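Long-range contacts in endo-1,3-beta-glucanase (Streptomyces sioyaensis, PDB 3DGT), which hydrolyses 1,3-beta-glucans at internal glycosidic bonds, this chain being the family 16 catalytic domain of a longer protein: residues H191-M195 with R207-D211; K154-H160 with S173-T179; V50-T54 with W80-R84; R89-Q93 with T232-V238. One frame throughout, in Å; residues are numbered along the deposited sequence.

How the interactions relate
Interactions 1 and 2 are antiparallel strand pairs from the two facing layers of the family 16 beta-sandwich. They meet in its core, where Phe208 and Val210 of interaction 1 pack on Ala157 and Thr179 of interaction 2. Each turns one face to this core: mostly apolar in interaction 1, mixed in interaction 2, with threonines among Ala157 and Met159. Interactions 1 and 3 are buried; 2 and 4 are partly exposed. Interaction 3, about 26 Å from interaction 1 between centres, is a short parallel pairing with water at its ends. In interaction 4 a loop lies on the start of strand 236-244, the neighbour of strand 80-87 from interaction 3, and side-chain packing outweighs backbone bonding. It touches interaction 2 through Thr232 and Met159.

Interaction 1 (H191-M195 with R207-D211); sequences HTYTM and RFSVD
Asp211 grips Thr192 twice. Its backbone N gives a hydrogen bond of 2.7 Å to Thr192 O, while its carboxylate OD1 takes the N-H of Thr192 at 2.8 Å, met nearly along the C-O axis. Asp211 has left the extended conformation (phi 48°), and its carboxylate does what a strand carbonyl would otherwise do; aspartate, short and with an acceptor at its end, suits this place. Two residues on, Thr194 and Ser209 form a regular antiparallel hydrogen-bonded pair, the bond from Ser209 N to Thr194 O being 2.8 Å long. On their shared face Ser209 OG stands 3.3 Å from Thr194 CB, whereas Thr194 OG1 turns to Glu103. The other face is largely apolar. There Val210 and Tyr193 point the same way, side by side, with methyl CG2 of Val210 3.7 Å from Tyr193 CE2. Met195 brings its CG to 3.6 Å from Phe208 CE1; with CG anti to the backbone N (chi1 -175°), its flexible chain then bends and carries the sulfur away from the ring. Farther out, Arg207 makes salt bridges with Glu196 and Asp198. The pair is a beta hairpin, flanked by strand 99-107 beside 191-198 and by strand 213-219 beside 205-210, while Tyr193, Phe208 and Val210 pack in the sandwich interior on Thr155 and Ala157 of strand 155-160.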
loop_
_atom_site.group_PDB
_atom_site.type_symbol
_atom_site.label_atom_id
_atom_site.label_comp_id
_atom_site.label_asym_id
_atom_site.label_seq_id
_atom_site.Cartn_x
_atom_site.Cartn_y
_atom_site.Cartn_z
ATOM N N HIS A 191 -10.177 6.870 6.487
ATOM C CA HIS A 191 -9.720 7.939 5.619
ATOM C C HIS A 191 -9.537 7.360 4.239
ATOM O O HIS A 191 -9.442 6.142 4.084
ATOM C CB HIS A 191 -8.407 8.527 6.141
ATOM C CG HIS A 191 -8.588 9.341 7.380
ATOM N ND1 HIS A 191 -8.541 8.811 8.653
ATOM C CD2 HIS A 191 -8.859 10.656 7.529
ATOM C CE1 HIS A 191 -8.765 9.777 9.533
ATOM N NE2 HIS A 191 -8.950 10.906 8.874
ATOM N N THR A 192 -9.517 8.229 3.237
ATOM C CA THR A 192 -9.389 7.806 1.845
ATOM C C THR A 192 -8.006 8.183 1.342
ATOM O O THR A 192 -7.584 9.326 1.490
ATOM C CB THR A 192 -10.502 8.476 0.997
ATOM O OG1 THR A 192 -11.772 8.150 1.574
ATOM C CG2 THR A 192 -10.490 8.033 -0.429
ATOM N N TYR A 193 -7.302 7.213 0.764
ATOM C CA TYR A 193 -5.938 7.395 0.264
ATOM C C TYR A 193 -5.950 7.134 -1.224
ATOM O O TYR A 193 -6.370 6.066 -1.660
ATOM C CB TYR A 193 -4.985 6.430 0.986
ATOM C CG TYR A 193 -5.005 6.630 2.486
ATOM C CD1 TYR A 193 -5.916 5.944 3.286
ATOM C CD2 TYR A 193 -4.131 7.519 3.101
ATOM C CE1 TYR A 193 -5.962 6.151 4.651
ATOM C CE2 TYR A 193 -4.171 7.731 4.464
ATOM C CZ TYR A 193 -5.073 7.036 5.230
ATOM O OH TYR A 193 -5.082 7.258 6.584
ATOM N N THR A 194 -5.487 8.112 -1.998
ATOM C CA THR A 194 -5.695 8.098 -3.448
ATOM C C THR A 194 -4.428 8.453 -4.209
ATOM O O THR A 194 -3.682 9.357 -3.820
ATOM C CB THR A 194 -6.798 9.115 -3.845
ATOM O OG1 THR A 194 -7.953 8.906 -3.026
ATOM C CG2 THR A 194 -7.199 8.972 -5.314
ATOM N N MET A 195 -4.201 7.725 -5.294
ATOM C CA MET A 195 -3.142 8.026 -6.240
ATOM C C MET A 195 -3.818 8.329 -7.570
ATOM O O MET A 195 -4.576 7.500 -8.075
ATOM C CB MET A 195 -2.222 6.809 -6.361
ATOM C CG MET A 195 -0.969 6.987 -7.223
ATOM S SD MET A 195 -1.274 7.054 -9.011
ATOM C CE MET A 195 -2.082 5.493 -9.312
ATOM N N ARG A 207 -0.152 12.122 -8.533
ATOM C CA ARG A 207 -0.507 12.902 -7.346
ATOM C C ARG A 207 -1.087 12.013 -6.272
ATOM O O ARG A 207 -1.998 11.228 -6.537
ATOM C CB ARG A 207 -1.477 14.060 -7.655
ATOM C CG ARG A 207 -2.717 13.722 -8.459
ATOM C CD ARG A 207 -3.381 14.979 -9.032
ATOM N NE ARG A 207 -2.431 15.769 -9.806
ATOM C CZ ARG A 207 -2.400 15.859 -11.136
ATOM N NH1 ARG A 207 -3.298 15.243 -11.891
ATOM N NH2 ARG A 207 -1.461 16.588 -11.710
ATOM N N PHE A 208 -0.537 12.132 -5.066
ATOM C CA PHE A 208 -1.027 11.386 -3.912
ATOM C C PHE A 208 -1.824 12.293 -2.998
ATOM O O PHE A 208 -1.388 13.418 -2.691
ATOM C CB PHE A 208 0.131 10.805 -3.110
ATOM C CG PHE A 208 0.992 9.835 -3.878
ATOM C CD1 PHE A 208 0.642 8.487 -3.965
ATOM C CD2 PHE A 208 2.171 10.258 -4.481
ATOM C CE1 PHE A 208 1.461 7.594 -4.651
ATOM C CE2 PHE A 208 2.993 9.361 -5.166
ATOM C CZ PHE A 208 2.635 8.033 -5.253
ATOM N N SER A 209 -2.985 11.799 -2.572
ATOM C CA SER A 209 -3.875 12.564 -1.698
ATOM C C SER A 209 -4.420 11.739 -0.541
ATOM O O SER A 209 -4.447 10.507 -0.591
ATOM C CB SER A 209 -5.025 13.165 -2.505
ATOM O OG SER A 209 -5.740 12.173 -3.214
ATOM N N VAL A 210 -4.844 12.449 0.500
ATOM C CA VAL A 210 -5.578 11.857 1.610
ATOM C C VAL A 210 -6.841 12.684 1.814
ATOM O O VAL A 210 -6.789 13.911 1.872
ATOM C CB VAL A 210 -4.729 11.749 2.915
ATOM C CG1 VAL A 210 -4.191 13.119 3.358
ATOM C CG2 VAL A 210 -5.551 11.103 4.041
ATOM N N ASP A 211 -7.975 11.997 1.890
ATOM C CA ASP A 211 -9.289 12.645 2.017
ATOM C C ASP A 211 -9.461 13.775 1.001
ATOM O O ASP A 211 -9.993 14.847 1.318
ATOM C CB ASP A 211 -9.499 13.161 3.442
ATOM C CG ASP A 211 -9.482 12.058 4.477
ATOM O OD1 ASP A 211 -9.835 10.903 4.150
ATOM O OD2 ASP A 211 -9.112 12.365 5.622
#

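Interaction 2 (K154-H160 with S173-T179); sequences KTWATMH and SGIGNST. Unlike the reference sequence in segment 173-179: Ser178 (reference Leu).
Trp156 and Ser178 face each other in an antiparallel strand pair of the jelly-roll sandwich characteristic of glycoside hydrolase family 16. Ser178, where the reference sequence has leucine, sets its CB squarely over the five-membered ring of Trp156, 3.6 Å from the centroid and 7° off the normal: a CH-pi contact. The indole's broad, flat surface suits this place, and it also forms edge-to-face (T-shaped) pairs with Phe248 and Phe252. Three hydrogen-bonded pairs, Thr155 with Thr179, Ala157 with Asn177 and Met159 with Ile175, tie the backbones together with six N-H...O bonds. Between the last two, Thr158 faces Gly176, and with no side chain on the glycine their CA atoms approach to 3.9 Å. On the face of Thr155 and Ala157, the CG2 methyls of Thr155 and Thr179 run side by side toward the core, while Thr155 OG1 is satisfied by Tyr215. Strand 155-160 is bonded on its other edge to the segment holding Glu142, Asp144 and Glu147, which fit the Glu-x-Asp-x-x-Glu signature of the family. Lys154, just before the strand, can be followed outward. Its CB sits 3.3 Å from Thr179 O. A chi1 of 38° sets CG between the backbone N and the carbonyl carbon; beyond it the torsions are all near 180°, and the straight chain passes Ser178, CD lying 4.3 Å from Ser178 OG. At the tip, NZ donates to a water at 2.9 Å, and that same water lies 2.9 Å from Ser178 OG.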
loop_
_atom_site.group_PDB
_atom_site.type_symbol
_atom_site.label_atom_id
_atom_site.label_comp_id
_atom_site.label_asym_id
_atom_site.label_seq_id
_atom_site.Cartn_x
_atom_site.Cartn_y
_atom_site.Cartn_z
ATOM N N LYS A 154 -0.037 10.221 10.877
ATOM C CA LYS A 154 0.366 10.710 9.565
ATOM C C LYS A 154 0.439 9.602 8.551
ATOM O O LYS A 154 0.606 8.418 8.901
ATOM C CB LYS A 154 1.672 11.515 9.608
ATOM C CG LYS A 154 2.756 11.001 10.561
ATOM C CD LYS A 154 3.998 11.891 10.442
ATOM C CE LYS A 154 5.045 11.578 11.492
ATOM N NZ LYS A 154 6.153 12.600 11.444
ATOM N N THR A 155 0.247 9.998 7.298
ATOM C CA THR A 155 0.379 9.108 6.165
ATOM C C THR A 155 1.566 9.548 5.318
ATOM O O THR A 155 1.818 10.751 5.150
ATOM C CB THR A 155 -0.920 9.047 5.329
ATOM O OG1 THR A 155 -0.672 8.266 4.157
ATOM C CG2 THR A 155 -1.418 10.444 4.945
ATOM N N TRP A 156 2.320 8.569 4.835
ATOM C CA TRP A 156 3.402 8.791 3.882
ATOM C C TRP A 156 2.981 8.279 2.510
ATOM O O TRP A 156 2.409 7.189 2.396
ATOM C CB TRP A 156 4.656 8.018 4.307
ATOM C CG TRP A 156 5.488 8.565 5.453
ATOM C CD1 TRP A 156 6.665 9.237 5.350
ATOM C CD2 TRP A 156 5.236 8.413 6.867
ATOM N NE1 TRP A 156 7.166 9.531 6.604
ATOM C CE2 TRP A 156 6.305 9.039 7.550
ATOM C CE3 TRP A 156 4.214 7.808 7.617
ATOM C CZ2 TRP A 156 6.384 9.078 8.946
ATOM C CZ3 TRP A 156 4.298 7.840 9.020
ATOM C CH2 TRP A 156 5.371 8.481 9.662
ATOM N N ALA A 157 3.279 9.061 1.473
ATOM C CA ALA A 157 3.060 8.643 0.084
ATOM C C ALA A 157 4.341 8.891 -0.682
ATOM O O ALA A 157 4.972 9.932 -0.517
ATOM C CB ALA A 157 1.928 9.412 -0.545
ATOM N N THR A 158 4.722 7.931 -1.516
ATOM C CA THR A 158 6.061 7.914 -2.097
ATOM C C THR A 158 6.083 7.226 -3.455
ATOM O O THR A 158 5.419 6.202 -3.648
ATOM C CB THR A 158 7.039 7.139 -1.176
ATOM O OG1 THR A 158 6.897 7.585 0.181
ATOM C CG2 THR A 158 8.467 7.354 -1.616
ATOM N N MET A 159 6.878 7.766 -4.383
ATOM C CA MET A 159 7.259 7.005 -5.570
ATOM C C MET A 159 8.703 6.543 -5.481
ATOM O O MET A 159 9.598 7.333 -5.190
ATOM C CB MET A 159 7.055 7.800 -6.862
ATOM C CG MET A 159 7.501 7.031 -8.097
ATOM S SD MET A 159 6.989 7.888 -9.588
ATOM C CE MET A 159 7.570 6.746 -10.845
ATOM N N HIS A 160 8.911 5.260 -5.770
ATOM C CA HIS A 160 10.248 4.695 -5.900
ATOM C C HIS A 160 10.522 4.376 -7.360
ATOM O O HIS A 160 9.622 3.954 -8.088
ATOM C CB HIS A 160 10.385 3.450 -5.025
ATOM C CG HIS A 160 10.386 3.749 -3.555
ATOM N ND1 HIS A 160 9.253 3.698 -2.770
ATOM C CD2 HIS A 160 11.393 4.133 -2.737
ATOM C CE1 HIS A 160 9.571 4.026 -1.527
ATOM N NE2 HIS A 160 10.865 4.293 -1.482
ATOM N N SER A 173 14.809 6.566 0.189
ATOM C CA SER A 173 13.748 7.463 0.619
ATOM C C SER A 173 12.638 7.561 -0.423
ATOM O O SER A 173 11.464 7.604 -0.067
ATOM C CB SER A 173 14.301 8.844 0.944
ATOM O OG SER A 173 15.240 8.760 1.998
ATOM N N GLY A 174 13.003 7.571 -1.704
ATOM C CA GLY A 174 12.019 7.773 -2.766
ATOM C C GLY A 174 11.597 9.230 -2.824
ATOM O O GLY A 174 12.087 10.061 -2.053
ATOM N N ILE A 175 10.692 9.542 -3.747
ATOM C CA ILE A 175 10.139 10.885 -3.872
ATOM C C ILE A 175 8.816 10.868 -3.116
ATOM O O ILE A 175 7.805 10.372 -3.623
ATOM C CB ILE A 175 9.934 11.289 -5.352
ATOM C CG1 ILE A 175 11.249 11.146 -6.133
ATOM C CG2 ILE A 175 9.386 12.727 -5.458
ATOM C CD1 ILE A 175 11.112 11.330 -7.648
ATOM N N GLY A 176 8.838 11.385 -1.888
ATOM C CA GLY A 176 7.694 11.250 -0.995
ATOM C C GLY A 176 7.518 12.336 0.040
ATOM O O GLY A 176 8.356 13.231 0.198
ATOM N N ASN A 177 6.398 12.245 0.749
ATOM C CA ASN A 177 6.021 13.239 1.742
ATOM C C ASN A 177 5.146 12.564 2.786
ATOM O O ASN A 177 4.643 11.463 2.564
ATOM C CB ASN A 177 5.242 14.367 1.053
ATOM C CG ASN A 177 5.092 15.626 1.905
ATOM O OD1 ASN A 177 4.221 16.461 1.621
ATOM N ND2 ASN A 177 5.921 15.783 2.922
ATOM N N SER A 178 4.965 13.219 3.923
ATOM C CA SER A 178 4.025 12.770 4.931
ATOM C C SER A 178 3.156 13.953 5.328
ATOM O O SER A 178 3.555 15.115 5.177
ATOM C CB SER A 178 4.760 12.215 6.151
ATOM O OG SER A 178 5.646 13.194 6.678
ATOM N N THR A 179 1.959 13.650 5.821
ATOM C CA THR A 179 1.061 14.673 6.352
ATOM C C THR A 179 0.084 14.026 7.324
ATOM O O THR A 179 -0.205 12.829 7.212
ATOM C CB THR A 179 0.316 15.396 5.194
ATOM O OG1 THR A 179 -0.225 16.641 5.661
ATOM C CG2 THR A 179 -0.795 14.537 4.617
HETATM O O HOH W 1 7.391 12.323 8.883
#

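Interaction 3 (V50-T54 with W80-R84); sequences VESMT and WTSGR
Ser52 and Trp80 make the first of three backbone hydrogen bonds, Ser52 N to Trp80 O at 2.9 Å. Another, Thr54 N to Ser82 O at 3.0 Å, is nearly in line with the carbonyl. Between them Ser82 N reaches Ser52 O at 3.2 Å from above the carbonyl plane, a longer and less well directed bond. Water continues the ladder at both ends: one molecule donates to Val50 O and accepts from Trp80 N, and another accepts from Arg84 N, its oxygen lying 2.7 Å from Thr54 O. This alternation of N-H and C=O, with Ser52 set against Thr81 and Met53 against Ser82, is that of parallel strands, a short parallel pairing at strand 80-87 of a beta-sandwich whose other pairs are antiparallel. Strand 80-87 has further neighbours, strands 68-74 and 236-244, and the side chains reach toward the latter: Glu51 OE1 accepts from Met244 N, and Ser82 OG bonds to Val242 O. Met53 supplies much of the packing. Methionine suits the place because its unbranched, flexible chain, bent at chi2 (-67°), can fold the sulfur against the Ser82-Gly83 backbone, SD being 3.3 Å from Gly83 C. Farther along, CE lies 3.8 Å from Arg84 CB, whose extended chain carries its guanidinium to Asp33 and Tyr38. On the side of Ser52 and Thr81, the CG2 methyls of Thr54 and Thr81 meet at 3.7 Å, while each hydroxyl turns to Asn59. At the end bridged by the first water, Val50 CG2 comes only to 4.2 Å from Trp80 CD1.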
loop_
_atom_site.group_PDB
_atom_site.type_symbol
_atom_site.label_atom_id
_atom_site.label_comp_id
_atom_site.label_asym_id
_atom_site.label_seq_id
_atom_site.Cartn_x
_atom_site.Cartn_y
_atom_site.Cartn_z
ATOM N N VAL A 50 9.772 -8.754 10.729
ATOM C CA VAL A 50 9.950 -10.008 11.473
ATOM C C VAL A 50 8.793 -11.014 11.411
ATOM O O VAL A 50 8.917 -12.136 11.893
ATOM C CB VAL A 50 10.309 -9.751 12.957
ATOM C CG1 VAL A 50 11.574 -8.888 13.070
ATOM C CG2 VAL A 50 9.139 -9.111 13.702
ATOM N N GLU A 51 7.671 -10.626 10.820
ATOM C CA GLU A 51 6.518 -11.513 10.784
ATOM C C GLU A 51 6.641 -12.531 9.665
ATOM O O GLU A 51 7.388 -12.328 8.697
ATOM C CB GLU A 51 5.224 -10.706 10.597
ATOM C CG GLU A 51 4.864 -10.397 9.132
ATOM C CD GLU A 51 5.824 -9.443 8.446
ATOM O OE1 GLU A 51 6.374 -8.543 9.120
ATOM O OE2 GLU A 51 6.007 -9.586 7.211
ATOM N N SER A 52 5.870 -13.609 9.792
ATOM C CA SER A 52 5.588 -14.489 8.677
ATOM C C SER A 52 4.156 -14.189 8.218
ATOM O O SER A 52 3.233 -14.155 9.030
ATOM C CB SER A 52 5.724 -15.945 9.121
ATOM O OG SER A 52 5.467 -16.837 8.044
ATOM N N MET A 53 3.978 -13.955 6.922
ATOM C CA MET A 53 2.653 -13.669 6.372
ATOM C C MET A 53 1.898 -14.982 6.186
ATOM O O MET A 53 2.499 -16.016 5.867
ATOM C CB MET A 53 2.760 -12.884 5.049
ATOM C CG MET A 53 3.399 -11.510 5.204
ATOM S SD MET A 53 2.306 -10.468 6.182
ATOM C CE MET A 53 3.037 -8.849 5.994
ATOM N N THR A 54 0.585 -14.944 6.396
ATOM C CA THR A 54 -0.229 -16.152 6.242
ATOM C C THR A 54 -1.523 -15.872 5.520
ATOM O O THR A 54 -1.930 -14.713 5.368
ATOM C CB THR A 54 -0.593 -16.826 7.589
ATOM O OG1 THR A 54 -1.806 -16.252 8.104
ATOM C CG2 THR A 54 0.545 -16.737 8.613
ATOM N N TRP A 80 5.487 -13.534 15.337
ATOM C CA TRP A 80 4.550 -12.629 14.681
ATOM C C TRP A 80 4.075 -13.172 13.353
ATOM O O TRP A 80 4.867 -13.689 12.565
ATOM C CB TRP A 80 5.188 -11.252 14.458
ATOM C CG TRP A 80 5.237 -10.397 15.695
ATOM C CD1 TRP A 80 6.295 -10.237 16.539
ATOM C CD2 TRP A 80 4.175 -9.591 16.218
ATOM N NE1 TRP A 80 5.956 -9.379 17.563
ATOM C CE2 TRP A 80 4.660 -8.970 17.387
ATOM C CE3 TRP A 80 2.848 -9.348 15.815
ATOM C CZ2 TRP A 80 3.876 -8.110 18.159
ATOM C CZ3 TRP A 80 2.065 -8.483 16.581
ATOM C CH2 TRP A 80 2.588 -7.869 17.738
ATOM N N THR A 81 2.768 -13.056 13.119
ATOM C CA THR A 81 2.182 -13.303 11.800
ATOM C C THR A 81 1.371 -12.094 11.385
ATOM O O THR A 81 0.943 -11.314 12.226
ATOM C CB THR A 81 1.262 -14.553 11.762
ATOM O OG1 THR A 81 0.291 -14.484 12.818
ATOM C CG2 THR A 81 2.084 -15.831 11.886
ATOM N N SER A 82 1.179 -11.918 10.080
ATOM C CA SER A 82 0.289 -10.878 9.591
ATOM C C SER A 82 -0.216 -11.258 8.210
ATOM O O SER A 82 -0.087 -12.414 7.799
ATOM C CB SER A 82 1.002 -9.526 9.570
ATOM O OG SER A 82 0.053 -8.482 9.434
ATOM N N GLY A 83 -0.799 -10.293 7.503
ATOM C CA GLY A 83 -1.344 -10.525 6.165
ATOM C C GLY A 83 -0.751 -9.583 5.141
ATOM O O GLY A 83 -0.380 -8.448 5.455
ATOM N N ARG A 84 -0.668 -10.088 3.915
ATOM C CA ARG A 84 -0.152 -9.355 2.750
ATOM C C ARG A 84 -0.817 -9.940 1.524
ATOM O O ARG A 84 -0.519 -11.071 1.125
ATOM C CB ARG A 84 1.372 -9.507 2.642
ATOM C CG ARG A 84 2.010 -8.769 1.471
ATOM C CD ARG A 84 3.523 -8.931 1.512
ATOM N NE ARG A 84 4.176 -8.506 0.270
ATOM C CZ ARG A 84 5.235 -7.696 0.208
ATOM N NH1 ARG A 84 5.784 -7.199 1.312
ATOM N NH2 ARG A 84 5.753 -7.383 -0.979
HETATM O O HOH W 2 8.223 -13.063 14.504
HETATM O O HOH W 3 -1.110 -12.904 3.490
#

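Interaction 4 (R89-Q93 with T232-V238); sequences RTDFQ and TNHGFFV
Phe92 and Val238 cross at about a right angle, with methyl CG2 of Val238 4.1 Å from ring atom CE2. The ring also rests near the backbone, its CD2 lying 3.2 Å from Phe236 O. Behind it, the guanidinium of Arg89 presents a face, with Phe92 CE1 3.5 Å above the plane and over its centre. Asp91 meets that same guanidinium at its edge: NE and NH2 each bond one carboxylate oxygen on its syn lone pair, a side-on salt bridge, with both oxygens close to the guanidinium plane, that fixes how the group is turned. Arginine suits this place because its plane can serve an aromatic ring and a carboxylate at once. Thr90 instead offers a methyl, CG2, 3.8 Å from CD1 of Phe237, a ring that Arg131 also meets in a cation-pi contact. Gln93, fully extended with CG anti to the backbone N (chi1 178°), runs alongside the backbone of His234. Its amide is turned 72° from that of Asn233, and the bond from NE2 to OD1 is weak at 3.5 Å. One backbone bond crosses the contact, Phe236 N to Phe92 O, and it is bent (135° at the hydrogen). Beside it Gly235 CA comes within 3.2 Å of Thr90 O, a closeness suited to a residue without a side chain. An inverse gamma turn centred on Asn233 forms part of the connection that leads from helix 225-232 into strand 236-244 of the family 16 beta-sandwich.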
loop_
_atom_site.group_PDB
_atom_site.type_symbol
_atom_site.label_atom_id
_atom_site.label_comp_id
_atom_site.label_asym_id
_atom_site.label_seq_id
_atom_site.Cartn_x
_atom_site.Cartn_y
_atom_site.Cartn_z
ATOM N N ARG A 89 -4.915 -9.117 -10.622
ATOM C CA ARG A 89 -4.670 -8.257 -11.775
ATOM C C ARG A 89 -3.380 -7.451 -11.643
ATOM O O ARG A 89 -3.030 -6.952 -10.571
ATOM C CB ARG A 89 -5.864 -7.333 -11.970
ATOM C CG ARG A 89 -7.105 -8.039 -12.477
ATOM C CD ARG A 89 -8.287 -7.093 -12.567
ATOM N NE ARG A 89 -8.085 -6.084 -13.606
ATOM C CZ ARG A 89 -8.955 -5.112 -13.871
ATOM N NH1 ARG A 89 -10.093 -5.010 -13.178
ATOM N NH2 ARG A 89 -8.692 -4.247 -14.842
ATOM N N THR A 90 -2.694 -7.319 -12.774
ATOM C CA THR A 90 -1.454 -6.564 -12.873
ATOM C C THR A 90 -1.542 -5.501 -13.962
ATOM O O THR A 90 -0.532 -4.899 -14.310
ATOM C CB THR A 90 -0.257 -7.471 -13.229
ATOM O OG1 THR A 90 -0.493 -8.120 -14.489
ATOM C CG2 THR A 90 -0.030 -8.518 -12.163
ATOM N N ASP A 91 -2.743 -5.259 -14.473
ATOM C CA ASP A 91 -2.899 -4.504 -15.725
ATOM C C ASP A 91 -3.153 -3.006 -15.568
ATOM O O ASP A 91 -3.178 -2.292 -16.564
ATOM C CB ASP A 91 -4.011 -5.119 -16.574
ATOM C CG ASP A 91 -5.335 -5.151 -15.855
ATOM O OD1 ASP A 91 -5.563 -6.123 -15.101
ATOM O OD2 ASP A 91 -6.150 -4.217 -16.046
ATOM N N PHE A 92 -3.348 -2.537 -14.333
ATOM C CA PHE A 92 -3.763 -1.155 -14.069
ATOM C C PHE A 92 -2.773 -0.133 -14.615
ATOM O O PHE A 92 -1.635 -0.069 -14.164
ATOM C CB PHE A 92 -3.950 -0.928 -12.567
ATOM C CG PHE A 92 -4.882 -1.924 -11.903
ATOM C CD1 PHE A 92 -6.162 -2.142 -12.394
ATOM C CD2 PHE A 92 -4.475 -2.630 -10.775
ATOM C CE1 PHE A 92 -7.023 -3.054 -11.774
ATOM C CE2 PHE A 92 -5.329 -3.545 -10.144
ATOM C CZ PHE A 92 -6.599 -3.760 -10.651
ATOM N N GLN A 93 -3.236 0.647 -15.591
ATOM C CA GLN A 93 -2.444 1.658 -16.292
ATOM C C GLN A 93 -3.388 2.435 -17.195
ATOM O O GLN A 93 -4.058 1.835 -18.036
ATOM C CB GLN A 93 -1.358 0.998 -17.156
ATOM C CG GLN A 93 -0.510 1.993 -17.961
ATOM C CD GLN A 93 0.427 1.329 -18.949
ATOM O OE1 GLN A 93 0.325 0.136 -19.216
ATOM N NE2 GLN A 93 1.334 2.113 -19.510
ATOM N N THR A 232 7.010 3.314 -15.161
ATOM C CA THR A 232 5.580 3.552 -15.406
ATOM C C THR A 232 4.994 2.992 -16.697
ATOM O O THR A 232 3.772 3.003 -16.852
ATOM C CB THR A 232 5.207 5.058 -15.331
ATOM O OG1 THR A 232 5.750 5.741 -16.463
ATOM C CG2 THR A 232 5.742 5.701 -14.070
ATOM N N ASN A 233 5.824 2.514 -17.623
ATOM C CA ASN A 233 5.267 2.025 -18.888
ATOM C C ASN A 233 4.860 0.555 -18.848
ATOM O O ASN A 233 5.388 -0.285 -19.576
ATOM C CB ASN A 233 6.152 2.335 -20.105
ATOM C CG ASN A 233 5.407 2.104 -21.421
ATOM O OD1 ASN A 233 4.182 2.253 -21.480
ATOM N ND2 ASN A 233 6.132 1.701 -22.456
ATOM N N HIS A 234 3.877 0.277 -18.001
ATOM C CA HIS A 234 3.380 -1.065 -17.755
ATOM C C HIS A 234 2.231 -0.955 -16.768
ATOM O O HIS A 234 2.020 0.101 -16.165
ATOM C CB HIS A 234 4.482 -1.960 -17.166
ATOM C CG HIS A 234 5.291 -1.300 -16.092
ATOM N ND1 HIS A 234 4.753 -0.935 -14.879
ATOM C CD2 HIS A 234 6.597 -0.939 -16.047
ATOM C CE1 HIS A 234 5.687 -0.376 -14.133
ATOM N NE2 HIS A 234 6.818 -0.365 -14.817
ATOM N N GLY A 235 1.497 -2.046 -16.600
ATOM C CA GLY A 235 0.535 -2.141 -15.514
ATOM C C GLY A 235 1.205 -2.183 -14.152
ATOM O O GLY A 235 2.440 -2.291 -14.033
ATOM N N PHE A 236 0.366 -2.072 -13.127
ATOM C CA PHE A 236 0.755 -2.279 -11.736
ATOM C C PHE A 236 -0.236 -3.238 -11.092
ATOM O O PHE A 236 -1.393 -3.322 -11.516
ATOM C CB PHE A 236 0.705 -0.966 -10.948
ATOM C CG PHE A 236 1.859 -0.036 -11.197
ATOM C CD1 PHE A 236 1.948 0.700 -12.375
ATOM C CD2 PHE A 236 2.837 0.151 -10.226
ATOM C CE1 PHE A 236 3.013 1.582 -12.593
ATOM C CE2 PHE A 236 3.898 1.031 -10.435
ATOM C CZ PHE A 236 3.986 1.747 -11.617
ATOM N N PHE A 237 0.224 -3.960 -10.075
ATOM C CA PHE A 237 -0.682 -4.621 -9.142
ATOM C C PHE A 237 -0.725 -3.847 -7.823
ATOM O O PHE A 237 0.146 -3.012 -7.556
ATOM C CB PHE A 237 -0.341 -6.113 -8.947
ATOM C CG PHE A 237 1.109 -6.395 -8.630
ATOM C CD1 PHE A 237 2.050 -6.530 -9.648
ATOM C CD2 PHE A 237 1.532 -6.568 -7.314
ATOM C CE1 PHE A 237 3.393 -6.811 -9.349
ATOM C CE2 PHE A 237 2.877 -6.845 -7.016
ATOM C CZ PHE A 237 3.803 -6.966 -8.038
ATOM N N VAL A 238 -1.771 -4.101 -7.038
ATOM C CA VAL A 238 -2.026 -3.407 -5.773
ATOM C C VAL A 238 -1.757 -4.369 -4.624
ATOM O O VAL A 238 -2.074 -5.558 -4.718
ATOM C CB VAL A 238 -3.493 -2.895 -5.713
ATOM C CG1 VAL A 238 -3.839 -2.350 -4.319
ATOM C CG2 VAL A 238 -3.737 -1.841 -6.795
#